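SAM-dependent methyltransferase (Anabaena variabilis ATCC 29413, PDB 3GGD) probably transfers a methyl group from S-adenosyl-L-methionine to an unidentified acceptor, and binds the product S-adenosyl-L-homocysteine. Local coordinates at residues F54-F63 / I123-R131; D210-F221 / T234-R245. All coordinates share one frame; numbering follows the deposited sequence.

In the fold
Both contacts pair strands of one seven-stranded sheet, the Rossmann-like sheet of class I methyltransferases, but at different places in it. Contact 1 joins two parallel strands in the buried middle, 60-63 and 127-131, whose C-terminal ends reach the S-adenosyl-L-homocysteine pocket. Contact 2 is the antiparallel pair 211-217 and 237-244 at one margin, partly buried, with 211-217 outermost in the chain. Strand 158-164 lies between the two pairs. Contact 1 combines a regular ladder with the buried N127 amide stacked on F54 and a ligand-binding end at R131; contact 2 has a beta bulge, an aromatic ring pair and a cobalt ion. They touch where R131 NH2 packs against F221 CZ, 3.3 Å away.

Contact 1: residues F54-F63 / I123-R131; sequences FNPELPLIDF and IGDANIYMR. With SAH (S-adenosyl-L-homocysteine), chain E; EDO (1,2-ethanediol), chain N; EDO (1,2-ethanediol), chain L.
Four backbone hydrogen bonds zip 59-63 to 127-131: N127 N to P59 O, I61 N to N127 O (2.9 Å), Y129 N to I61 O and F63 N to Y129 O. At the start of the ladder N127 CG stands anti to its own carbonyl carbon (chi1 -68°), which lays the amide along one face of the F54 ring, planes 27° apart, with N127 CB 3.5 Å from F54 CD2. This also brings N127 ND2 to N55 O for a weak, bent bond (2.8 Å, 130° at the hydrogen). A water ties ND2 to L58 O as well. N127 OD1 is taken mainly by A158 N of the next strand; a water that accepts from N55 N also lies within bonding distance of it.

Parallel neighbours in the middle of the sheet, these strands belong to the Rossmann-like methyltransferase fold, and their far ends meet the ligand. R131 O accepts from the amino group of S-adenosyl-L-homocysteine, while R131 NH1 donates to its carboxylate OXT (2.9 Å). A water accepts from R131 N and sits within bonding distance of D62 OD1 and F63 O, which may share its protons.

D62 OD1 lies at the edge of the Y129 ring, 3.6 Å from Y129 CD2; D62 OD2 bonds T71 and Y129 OH bonds D46. On the face of the sheet away from D62 and Y129, I61 CD1 rests on A126 CB (3.6 Å) and meets I123 CD1. Farther along, I128 CG2 packs on F63 CB, and the selenium of selenomethionine M130 sits obliquely beside the F63 ring.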
loop_
_atom_site.group_PDB
_atom_site.type_symbol
_atom_site.label_atom_id
_atom_site.label_comp_id
_atom_site.label_asym_id
_atom_site.label_seq_id
_atom_site.Cartn_x
_atom_site.Cartn_y
_atom_site.Cartn_z
ATOM N N PHE A 54 -15.142 -6.926 8.635
ATOM C CA PHE A 54 -14.298 -8.091 8.401
ATOM C C PHE A 54 -14.680 -9.241 9.341
ATOM O O PHE A 54 -14.843 -9.026 10.512
ATOM C CB PHE A 54 -12.837 -7.740 8.722
ATOM C CG PHE A 54 -12.074 -7.036 7.613
ATOM C CD1 PHE A 54 -12.710 -6.381 6.573
ATOM C CD2 PHE A 54 -10.675 -7.004 7.659
ATOM C CE1 PHE A 54 -11.978 -5.729 5.600
ATOM C CE2 PHE A 54 -9.932 -6.324 6.682
ATOM C CZ PHE A 54 -10.597 -5.720 5.648
ATOM N N ASN A 55 -14.763 -10.472 8.841
ATOM C CA ASN A 55 -14.868 -11.619 9.751
ATOM C C ASN A 55 -13.480 -11.857 10.372
ATOM O O ASN A 55 -12.549 -12.196 9.642
ATOM C CB ASN A 55 -15.285 -12.871 8.977
ATOM C CG ASN A 55 -15.179 -14.135 9.828
ATOM O OD1 ASN A 55 -14.757 -14.126 11.023
ATOM N ND2 ASN A 55 -15.507 -15.222 9.215
ATOM N N PRO A 56 -13.338 -11.748 11.721
ATOM C CA PRO A 56 -11.980 -11.798 12.322
ATOM C C PRO A 56 -11.433 -13.243 12.464
ATOM O O PRO A 56 -10.198 -13.427 12.717
ATOM C CB PRO A 56 -12.172 -11.155 13.712
ATOM C CG PRO A 56 -13.599 -11.463 14.048
ATOM C CD PRO A 56 -14.387 -11.659 12.763
ATOM N N GLU A 57 -12.318 -14.217 12.264
ATOM C CA GLU A 57 -11.925 -15.635 12.140
ATOM C C GLU A 57 -11.065 -15.939 10.882
ATOM O O GLU A 57 -10.473 -17.011 10.789
ATOM C CB GLU A 57 -13.165 -16.560 12.158
ATOM N N LEU A 58 -10.978 -15.033 9.915
ATOM C CA LEU A 58 -10.102 -15.296 8.798
ATOM C C LEU A 58 -8.751 -14.664 9.088
ATOM O O LEU A 58 -8.663 -13.655 9.823
ATOM C CB LEU A 58 -10.647 -14.726 7.488
ATOM C CG LEU A 58 -12.027 -15.144 6.976
ATOM C CD1 LEU A 58 -12.300 -14.403 5.660
ATOM C CD2 LEU A 58 -12.148 -16.659 6.759
ATOM N N PRO A 59 -7.699 -15.210 8.478
ATOM C CA PRO A 59 -6.419 -14.550 8.622
ATOM C C PRO A 59 -6.483 -13.176 7.956
ATOM O O PRO A 59 -7.248 -12.997 6.998
ATOM C CB PRO A 59 -5.435 -15.457 7.834
ATOM C CG PRO A 59 -6.279 -16.335 6.979
ATOM C CD PRO A 59 -7.641 -16.396 7.594
ATOM N N LEU A 60 -5.705 -12.237 8.483
ATOM C CA LEU A 60 -5.598 -10.899 7.930
ATOM C C LEU A 60 -4.254 -10.740 7.255
ATOM O O LEU A 60 -3.216 -10.918 7.903
ATOM C CB LEU A 60 -5.717 -9.815 9.006
ATOM C CG LEU A 60 -5.601 -8.354 8.490
ATOM C CD1 LEU A 60 -6.652 -7.974 7.422
ATOM C CD2 LEU A 60 -5.687 -7.390 9.665
ATOM N N ILE A 61 -4.286 -10.360 5.972
ATOM C CA ILE A 61 -3.076 -10.045 5.255
ATOM C C ILE A 61 -2.895 -8.539 5.158
ATOM O O ILE A 61 -3.826 -7.827 4.774
ATOM C CB ILE A 61 -3.095 -10.627 3.808
ATOM C CG1 ILE A 61 -2.986 -12.183 3.850
ATOM C CG2 ILE A 61 -1.967 -9.983 2.940
ATOM C CD1 ILE A 61 -3.265 -12.882 2.462
ATOM N N ASP A 62 -1.706 -8.060 5.575
ATOM C CA ASP A 62 -1.226 -6.670 5.304
ATOM C C ASP A 62 -0.458 -6.817 4.013
ATOM O O ASP A 62 0.670 -7.308 3.992
ATOM C CB ASP A 62 -0.313 -6.124 6.414
ATOM C CG ASP A 62 0.041 -4.653 6.223
ATOM O OD1 ASP A 62 -0.206 -4.092 5.127
ATOM O OD2 ASP A 62 0.588 -4.052 7.178
ATOM N N PHE A 63 -1.125 -6.479 2.912
ATOM C CA PHE A 63 -0.579 -6.686 1.578
ATOM C C PHE A 63 0.323 -5.502 1.197
ATOM O O PHE A 63 -0.144 -4.359 1.219
ATOM C CB PHE A 63 -1.690 -6.792 0.525
ATOM C CG PHE A 63 -1.166 -7.280 -0.762
ATOM C CD1 PHE A 63 -0.509 -6.416 -1.621
ATOM C CD2 PHE A 63 -1.180 -8.634 -1.042
ATOM C CE1 PHE A 63 0.067 -6.873 -2.781
ATOM C CE2 PHE A 63 -0.598 -9.117 -2.219
ATOM C CZ PHE A 63 0.050 -8.233 -3.078
ATOM N N ILE A 123 -3.660 -21.141 3.448
ATOM C CA ILE A 123 -4.397 -20.483 4.531
ATOM C C ILE A 123 -5.897 -20.278 4.295
ATOM O O ILE A 123 -6.631 -19.905 5.218
ATOM C CB ILE A 123 -3.693 -19.151 4.930
ATOM C CG1 ILE A 123 -3.852 -18.080 3.857
ATOM C CG2 ILE A 123 -2.186 -19.405 5.253
ATOM C CD1 ILE A 123 -3.411 -16.655 4.258
ATOM N N GLY A 124 -6.368 -20.526 3.063
ATOM C CA GLY A 124 -7.737 -20.235 2.711
ATOM C C GLY A 124 -7.964 -18.762 2.475
ATOM O O GLY A 124 -7.017 -17.963 2.357
ATOM N N ASP A 125 -9.235 -18.384 2.439
ATOM C CA ASP A 125 -9.652 -17.028 2.155
ATOM C C ASP A 125 -9.118 -16.129 3.271
ATOM O O ASP A 125 -9.196 -16.471 4.439
ATOM C CB ASP A 125 -11.173 -16.886 2.155
ATOM C CG ASP A 125 -11.872 -17.585 0.990
ATOM O OD1 ASP A 125 -11.213 -18.136 0.087
ATOM O OD2 ASP A 125 -13.115 -17.526 1.005
ATOM N N ALA A 126 -8.613 -14.958 2.901
ATOM C CA ALA A 126 -8.027 -14.002 3.855
ATOM C C ALA A 126 -8.691 -12.637 3.672
ATOM O O ALA A 126 -9.109 -12.283 2.571
ATOM C CB ALA A 126 -6.516 -13.853 3.626
ATOM N N ASN A 127 -8.763 -11.873 4.753
ATOM C CA ASN A 127 -9.098 -10.455 4.631
ATOM C C ASN A 127 -7.827 -9.734 4.270
ATOM O O ASN A 127 -6.742 -10.258 4.522
ATOM C CB ASN A 127 -9.643 -9.912 5.926
ATOM C CG ASN A 127 -10.978 -10.495 6.272
ATOM O OD1 ASN A 127 -11.832 -10.631 5.397
ATOM N ND2 ASN A 127 -11.167 -10.851 7.566
ATOM N N ILE A 128 -7.950 -8.559 3.640
ATOM C CA ILE A 128 -6.764 -7.775 3.241
ATOM C C ILE A 128 -6.849 -6.322 3.663
ATOM O O ILE A 128 -7.886 -5.657 3.480
ATOM C CB ILE A 128 -6.508 -7.800 1.701
ATOM C CG1 ILE A 128 -6.174 -9.215 1.224
ATOM C CG2 ILE A 128 -5.339 -6.849 1.307
ATOM C CD1 ILE A 128 -6.123 -9.392 -0.297
ATOM N N TYR A 129 -5.754 -5.855 4.262
ATOM C CA TYR A 129 -5.495 -4.450 4.492
ATOM C C TYR A 129 -4.364 -4.058 3.544
ATOM O O TYR A 129 -3.290 -4.694 3.539
ATOM C CB TYR A 129 -5.025 -4.210 5.941
ATOM C CG TYR A 129 -4.573 -2.792 6.234
ATOM C CD1 TYR A 129 -5.487 -1.793 6.505
ATOM C CD2 TYR A 129 -3.222 -2.448 6.225
ATOM C CE1 TYR A 129 -5.060 -0.478 6.799
ATOM C CE2 TYR A 129 -2.787 -1.163 6.553
ATOM C CZ TYR A 129 -3.715 -0.170 6.832
ATOM O OH TYR A 129 -3.314 1.129 7.127
HETATM N N MSE A 130 -4.607 -3.039 2.724
HETATM C CA MSE A 130 -3.584 -2.556 1.825
HETATM C C MSE A 130 -3.510 -1.032 1.832
HETATM O O MSE A 130 -4.452 -0.329 1.433
HETATM C CB MSE A 130 -3.828 -3.061 0.403
HETATM C CG MSE A 130 -2.691 -2.714 -0.547
HETATM SE SE MSE A 130 -2.975 -3.569 -2.345
HETATM C CE MSE A 130 -4.341 -2.482 -2.872
ATOM N N ARG A 131 -2.363 -0.523 2.259
ATOM C CA ARG A 131 -2.132 0.916 2.348
ATOM C C ARG A 131 -1.088 1.318 1.289
ATOM O O ARG A 131 0.120 1.028 1.405
ATOM C CB ARG A 131 -1.667 1.278 3.761
ATOM C CG ARG A 131 -1.486 2.786 3.956
ATOM C CD ARG A 131 -1.139 3.122 5.428
ATOM N NE ARG A 131 -1.042 4.567 5.645
ATOM C CZ ARG A 131 0.091 5.250 5.599
ATOM N NH1 ARG A 131 1.227 4.624 5.353
ATOM N NH2 ARG A 131 0.086 6.559 5.829
HETATM N N SAH E . 1.676 -0.505 3.172
HETATM C CA SAH E . 2.984 0.024 3.639
HETATM C CB SAH E . 3.969 0.341 2.494
HETATM C CG SAH E . 3.540 1.309 1.377
HETATM S SD SAH E . 4.849 1.634 0.181
HETATM C C SAH E . 2.812 1.260 4.509
HETATM O O SAH E . 3.723 1.604 5.304
HETATM O OXT SAH E . 1.793 1.946 4.423
HETATM C "C5'" SAH E . 4.441 0.467 -1.086
HETATM C "C4'" SAH E . 4.900 -0.980 -0.741
HETATM O "O4'" SAH E . 4.507 -1.882 -1.803
HETATM C "C3'" SAH E . 6.415 -1.205 -0.584
HETATM O "O3'" SAH E . 6.749 -1.835 0.641
HETATM C "C2'" SAH E . 6.784 -2.131 -1.737
HETATM O "O2'" SAH E . 7.957 -2.948 -1.543
HETATM C "C1'" SAH E . 5.491 -2.895 -1.954
HETATM N N9 SAH E . 5.391 -3.531 -3.273
HETATM C C8 SAH E . 5.745 -2.944 -4.449
HETATM N N7 SAH E . 5.501 -3.781 -5.471
HETATM C C5 SAH E . 4.992 -4.927 -4.927
HETATM C C6 SAH E . 4.586 -6.221 -5.465
HETATM N N6 SAH E . 4.708 -6.374 -6.804
HETATM N N1 SAH E . 4.153 -7.187 -4.642
HETATM C C2 SAH E . 4.092 -6.968 -3.290
HETATM N N3 SAH E . 4.472 -5.808 -2.754
HETATM C C4 SAH E . 4.943 -4.787 -3.497
HETATM C C1 EDO N . -13.997 -20.378 -0.349
HETATM O O1 EDO N . -14.738 -19.613 0.596
HETATM C C2 EDO N . -14.110 -19.759 -1.744
HETATM O O2 EDO N . -13.065 -18.759 -1.951
HETATM C C1 EDO L . -3.826 7.797 5.925
HETATM O O1 EDO L . -2.497 7.985 6.443
HETATM C C2 EDO L . -4.506 6.512 6.480
HETATM O O2 EDO L . -3.677 5.311 6.407
HETATM O O HOH W 1 -14.396 -10.860 6.018
HETATM O O HOH W 2 -9.208 -11.000 9.654
HETATM O O HOH W 3 -0.434 -2.456 3.090
#

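Contact 2: residues D210-F221 / T234-R245. With CO (cobalt (II) ion), chain C; EDO (1,2-ethanediol), chain R; EDO (1,2-ethanediol), chain O; SO4 (sulfate ion), chain I.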
loop_
_atom_site.group_PDB
_atom_site.type_symbol
_atom_site.label_atom_id
_atom_site.label_comp_id
_atom_site.label_asym_id
_atom_site.label_seq_id
_atom_site.Cartn_x
_atom_site.Cartn_y
_atom_site.Cartn_z
ATOM N N ASP A 210 -16.188 -8.036 -10.556
ATOM C CA ASP A 210 -16.887 -9.073 -9.817
ATOM C C ASP A 210 -16.985 -8.749 -8.318
ATOM O O ASP A 210 -17.399 -9.584 -7.537
ATOM C CB ASP A 210 -16.229 -10.452 -10.030
ATOM C CG ASP A 210 -14.701 -10.463 -9.854
ATOM O OD1 ASP A 210 -14.034 -9.397 -9.925
ATOM O OD2 ASP A 210 -14.145 -11.591 -9.766
ATOM N N PHE A 211 -16.612 -7.538 -7.919
ATOM C CA PHE A 211 -16.691 -7.161 -6.503
ATOM C C PHE A 211 -17.752 -6.092 -6.212
ATOM O O PHE A 211 -18.040 -5.241 -7.034
ATOM C CB PHE A 211 -15.323 -6.682 -5.988
ATOM C CG PHE A 211 -14.348 -7.803 -5.740
ATOM C CD1 PHE A 211 -13.861 -8.563 -6.809
ATOM C CD2 PHE A 211 -13.964 -8.145 -4.440
ATOM C CE1 PHE A 211 -12.984 -9.630 -6.593
ATOM C CE2 PHE A 211 -13.095 -9.224 -4.220
ATOM C CZ PHE A 211 -12.596 -9.951 -5.285
ATOM N N GLU A 212 -18.318 -6.177 -5.016
ATOM C CA GLU A 212 -19.231 -5.192 -4.455
ATOM C C GLU A 212 -18.379 -4.205 -3.661
ATOM O O GLU A 212 -17.418 -4.619 -3.022
ATOM C CB GLU A 212 -20.194 -5.905 -3.492
ATOM C CG GLU A 212 -21.366 -5.076 -3.023
ATOM C CD GLU A 212 -22.229 -5.779 -1.980
ATOM O OE1 GLU A 212 -21.996 -6.977 -1.685
ATOM O OE2 GLU A 212 -23.127 -5.115 -1.437
ATOM N N ILE A 213 -18.708 -2.915 -3.712
ATOM C CA ILE A 213 -18.073 -1.925 -2.863
ATOM C C ILE A 213 -18.980 -1.805 -1.635
ATOM O O ILE A 213 -20.115 -1.410 -1.754
ATOM C CB ILE A 213 -17.945 -0.557 -3.559
ATOM C CG1 ILE A 213 -17.098 -0.700 -4.833
ATOM C CG2 ILE A 213 -17.437 0.550 -2.529
ATOM C CD1 ILE A 213 -17.027 0.546 -5.727
ATOM N N LEU A 214 -18.484 -2.193 -0.466
ATOM C CA LEU A 214 -19.298 -2.115 0.759
ATOM C C LEU A 214 -19.320 -0.705 1.316
ATOM O O LEU A 214 -20.298 -0.293 1.927
ATOM C CB LEU A 214 -18.753 -3.075 1.826
ATOM C CG LEU A 214 -18.675 -4.557 1.393
ATOM C CD1 LEU A 214 -18.298 -5.399 2.602
ATOM C CD2 LEU A 214 -20.001 -5.025 0.726
ATOM N N SER A 215 -18.245 0.044 1.082
ATOM C CA SER A 215 -18.109 1.358 1.628
ATOM C C SER A 215 -16.952 2.020 0.899
ATOM O O SER A 215 -15.990 1.341 0.510
ATOM C CB SER A 215 -17.727 1.165 3.111
ATOM O OG SER A 215 -17.497 2.379 3.744
ATOM N N GLN A 216 -16.990 3.332 0.736
ATOM C CA GLN A 216 -15.858 4.034 0.118
ATOM C C GLN A 216 -15.806 5.461 0.544
ATOM O O GLN A 216 -16.786 5.989 1.046
ATOM C CB GLN A 216 -15.939 4.000 -1.413
ATOM C CG GLN A 216 -17.106 4.736 -2.034
ATOM C CD GLN A 216 -17.010 4.711 -3.574
ATOM O OE1 GLN A 216 -16.103 5.323 -4.155
ATOM N NE2 GLN A 216 -17.914 3.989 -4.223
ATOM N N GLY A 217 -14.672 6.108 0.303
ATOM C CA GLY A 217 -14.582 7.553 0.550
ATOM C C GLY A 217 -13.284 8.087 -0.034
ATOM O O GLY A 217 -12.630 7.428 -0.845
ATOM N N GLU A 218 -12.935 9.296 0.362
ATOM C CA GLU A 218 -11.732 9.983 -0.103
ATOM C C GLU A 218 -10.811 10.425 1.054
ATOM O O GLU A 218 -10.040 9.618 1.608
ATOM C CB GLU A 218 -12.147 11.139 -0.994
ATOM C CG GLU A 218 -12.843 10.595 -2.248
ATOM C CD GLU A 218 -13.243 11.656 -3.250
ATOM O OE1 GLU A 218 -13.181 12.831 -2.915
ATOM O OE2 GLU A 218 -13.636 11.310 -4.380
ATOM N N GLY A 219 -10.890 11.669 1.443
ATOM C CA GLY A 219 -10.021 12.165 2.517
ATOM C C GLY A 219 -8.560 12.340 2.115
ATOM O O GLY A 219 -8.230 12.525 0.941
ATOM N N LEU A 220 -7.695 12.272 3.123
ATOM C CA LEU A 220 -6.284 12.577 2.986
ATOM C C LEU A 220 -5.408 11.363 3.282
ATOM O O LEU A 220 -5.824 10.412 3.983
ATOM C CB LEU A 220 -5.916 13.716 3.931
ATOM C CG LEU A 220 -6.691 15.023 3.733
ATOM C CD1 LEU A 220 -6.327 16.028 4.866
ATOM C CD2 LEU A 220 -6.519 15.653 2.307
ATOM N N PHE A 221 -4.209 11.381 2.703
ATOM C CA PHE A 221 -3.192 10.373 2.983
ATOM C C PHE A 221 -2.095 11.072 3.754
ATOM O O PHE A 221 -1.692 12.173 3.392
ATOM C CB PHE A 221 -2.614 9.769 1.715
ATOM C CG PHE A 221 -1.656 8.659 1.980
ATOM C CD1 PHE A 221 -2.122 7.386 2.264
ATOM C CD2 PHE A 221 -0.283 8.887 1.981
ATOM C CE1 PHE A 221 -1.225 6.348 2.549
ATOM C CE2 PHE A 221 0.613 7.864 2.238
ATOM C CZ PHE A 221 0.146 6.592 2.526
ATOM N N THR A 234 -0.137 16.198 2.926
ATOM C CA THR A 234 -1.200 15.207 2.906
ATOM C C THR A 234 -1.899 15.166 1.521
ATOM O O THR A 234 -2.887 15.867 1.289
ATOM C CB THR A 234 -2.268 15.500 3.985
ATOM O OG1 THR A 234 -2.858 16.773 3.725
ATOM C CG2 THR A 234 -1.705 15.474 5.416
ATOM N N PRO A 235 -1.390 14.347 0.609
ATOM C CA PRO A 235 -2.049 14.213 -0.694
ATOM C C PRO A 235 -3.459 13.603 -0.617
ATOM O O PRO A 235 -3.808 12.933 0.366
ATOM C CB PRO A 235 -1.119 13.270 -1.466
ATOM C CG PRO A 235 -0.342 12.526 -0.401
ATOM C CD PRO A 235 -0.193 13.498 0.729
ATOM N N PRO A 236 -4.273 13.827 -1.663
ATOM C CA PRO A 236 -5.639 13.297 -1.661
ATOM C C PRO A 236 -5.645 11.787 -1.763
ATOM O O PRO A 236 -4.831 11.201 -2.495
ATOM C CB PRO A 236 -6.278 13.946 -2.885
ATOM C CG PRO A 236 -5.135 14.317 -3.791
ATOM C CD PRO A 236 -3.973 14.613 -2.880
ATOM N N ALA A 237 -6.569 11.175 -1.017
ATOM C CA ALA A 237 -6.703 9.723 -0.903
ATOM C C ALA A 237 -8.026 9.250 -1.494
ATOM O O ALA A 237 -8.968 10.019 -1.690
ATOM C CB ALA A 237 -6.587 9.284 0.564
ATOM N N PHE A 238 -8.053 7.974 -1.823
ATOM C CA PHE A 238 -9.244 7.262 -2.217
ATOM C C PHE A 238 -9.190 5.986 -1.404
ATOM O O PHE A 238 -8.138 5.334 -1.361
ATOM C CB PHE A 238 -9.243 6.861 -3.710
ATOM C CG PHE A 238 -10.265 5.815 -4.039
ATOM C CD1 PHE A 238 -11.581 6.151 -4.193
ATOM C CD2 PHE A 238 -9.921 4.484 -4.115
ATOM C CE1 PHE A 238 -12.535 5.211 -4.442
ATOM C CE2 PHE A 238 -10.894 3.525 -4.386
ATOM C CZ PHE A 238 -12.205 3.917 -4.525
ATOM N N TRP A 239 -10.313 5.609 -0.794
ATOM C CA TRP A 239 -10.380 4.339 -0.061
ATOM C C TRP A 239 -11.704 3.639 -0.292
ATOM O O TRP A 239 -12.734 4.277 -0.618
ATOM C CB TRP A 239 -10.132 4.525 1.468
ATOM C CG TRP A 239 -11.157 5.315 2.170
ATOM C CD1 TRP A 239 -11.104 6.655 2.423
ATOM C CD2 TRP A 239 -12.400 4.856 2.733
ATOM N NE1 TRP A 239 -12.220 7.055 3.095
ATOM C CE2 TRP A 239 -13.030 5.977 3.311
ATOM C CE3 TRP A 239 -13.028 3.612 2.816
ATOM C CZ2 TRP A 239 -14.277 5.906 3.943
ATOM C CZ3 TRP A 239 -14.259 3.540 3.446
ATOM C CH2 TRP A 239 -14.865 4.677 4.013
ATOM N N ALA A 240 -11.655 2.313 -0.145
ATOM C CA ALA A 240 -12.832 1.475 -0.310
ATOM C C ALA A 240 -12.705 0.171 0.478
ATOM O O ALA A 240 -11.595 -0.311 0.762
ATOM C CB ALA A 240 -13.107 1.171 -1.839
ATOM N N VAL A 241 -13.862 -0.369 0.857
ATOM C CA VAL A 241 -13.929 -1.752 1.319
ATOM C C VAL A 241 -14.718 -2.524 0.244
ATOM O O VAL A 241 -15.851 -2.141 -0.097
ATOM C CB VAL A 241 -14.637 -1.903 2.701
ATOM C CG1 VAL A 241 -14.672 -3.357 3.081
ATOM C CG2 VAL A 241 -13.925 -1.058 3.796
ATOM N N ILE A 242 -14.107 -3.597 -0.280
ATOM C CA ILE A 242 -14.735 -4.417 -1.321
ATOM C C ILE A 242 -14.767 -5.895 -0.915
ATOM O O ILE A 242 -13.934 -6.362 -0.120
ATOM C CB ILE A 242 -14.068 -4.196 -2.721
ATOM C CG1 ILE A 242 -12.666 -4.853 -2.804
ATOM C CG2 ILE A 242 -13.972 -2.677 -3.036
ATOM C CD1 ILE A 242 -12.037 -4.817 -4.232
ATOM N N LYS A 243 -15.754 -6.614 -1.442
ATOM C CA LYS A 243 -15.922 -8.036 -1.184
ATOM C C LYS A 243 -16.553 -8.664 -2.449
ATOM O O LYS A 243 -17.378 -8.029 -3.108
ATOM C CB LYS A 243 -16.806 -8.206 0.030
ATOM C CG LYS A 243 -16.983 -9.646 0.540
ATOM C CD LYS A 243 -17.666 -9.626 1.898
ATOM C CE LYS A 243 -17.818 -11.017 2.510
ATOM N NZ LYS A 243 -18.862 -11.743 1.701
ATOM N N HIS A 244 -16.137 -9.879 -2.813
ATOM C CA HIS A 244 -16.691 -10.517 -4.008
ATOM C C HIS A 244 -18.232 -10.516 -3.934
ATOM O O HIS A 244 -18.854 -10.796 -2.877
ATOM C CB HIS A 244 -16.089 -11.932 -4.256
ATOM C CG HIS A 244 -16.320 -12.465 -5.643
ATOM N ND1 HIS A 244 -17.566 -12.840 -6.079
ATOM C CD2 HIS A 244 -15.476 -12.688 -6.687
ATOM C CE1 HIS A 244 -17.495 -13.251 -7.339
ATOM N NE2 HIS A 244 -16.239 -13.189 -7.734
ATOM N N ARG A 245 -18.859 -10.197 -5.063
ATOM C CA ARG A 245 -20.316 -10.228 -5.139
ATOM C C ARG A 245 -20.839 -11.656 -4.966
ATOM O O ARG A 245 -22.026 -11.842 -4.679
ATOM C CB ARG A 245 -20.788 -9.670 -6.491
ATOM C CG ARG A 245 -20.512 -10.588 -7.662
ATOM C CD ARG A 245 -20.794 -9.894 -9.005
ATOM N NE ARG A 245 -20.612 -10.822 -10.117
ATOM C CZ ARG A 245 -21.031 -10.611 -11.360
ATOM N NH1 ARG A 245 -21.621 -9.483 -11.695
ATOM N NH2 ARG A 245 -20.852 -11.538 -12.285
ATOM O OXT ARG A 245 -20.086 -12.656 -5.109
HETATM CO CO CO C . -15.051 -13.357 -9.396
HETATM C C1 EDO R . -14.843 10.324 3.157
HETATM O O1 EDO R . -14.995 11.087 1.971
HETATM C C2 EDO R . -13.364 10.399 3.503
HETATM O O2 EDO R . -13.102 9.561 4.610
HETATM C C1 EDO O . -20.163 -1.640 -6.152
HETATM O O1 EDO O . -21.098 -2.449 -5.476
HETATM C C2 EDO O . -20.730 -1.098 -7.447
HETATM O O2 EDO O . -19.624 -0.599 -8.183
HETATM S S SO4 I . -19.247 -14.904 2.988
HETATM O O1 SO4 I . -19.557 -16.018 3.882
HETATM O O2 SO4 I . -18.341 -13.982 3.673
HETATM O O3 SO4 I . -20.467 -14.194 2.595
HETATM O O4 SO4 I . -18.595 -15.459 1.808
HETATM O O HOH W 4 -20.453 -8.950 -1.114
#
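D210 and H244 share a cobalt ion: D210 OD2 and H244 NE2 each bind it at 2.0 Å, and one further ligand atom comes from elsewhere. Carboxylate and H244 ring meet nearly crosswise, planes 76° apart. D210 CG lies between its backbone N and carbonyl carbon (chi1 48°), turning the carboxylate to the metal, while D210 OD1 makes a salt bridge with R150. D210 O lies over the centre of the H244 ring face, 3.5 Å above its plane, and the same oxygen accepts from R245 N. The H244 ring gives ND1-H to R245 OXT, the chain terminus, within the ring plane.

Hydrogen bonds between the backbones make an antiparallel ladder at the margin of the methyltransferase sheet: 211-217 is its outermost strand in this chain, and 237-244 is bonded on its other side to 158-164. E212 and K243 exchange a pair, as do G217 and W239; A237 N to G219 O and F221 N to P235 O extend the ladder. Midway L214 and S215 both face V241, a classic beta bulge: V241 O takes a 2.7 Å bond from L214 N and a weak one from S215 N, while V241 N gives its own bond to S215 O.

Aromatic contacts flank the ladder. H244 points its ring edge at the face of F211, with H244 CB over that face, 4.2 Å from the F211 centroid. G217 CA lies over the five-membered ring of W239, 3.8 Å from its centroid; R49 makes a cation-pi contact with the indole.

Apolar packing is lighter: I242 CD1 meets F211 CD2 (3.9 Å).

With both nitrogens engaged, the rotation of the H244 ring is fixed; the metal would probably polarise ND1-H and strengthen its bond to the terminal carboxylate.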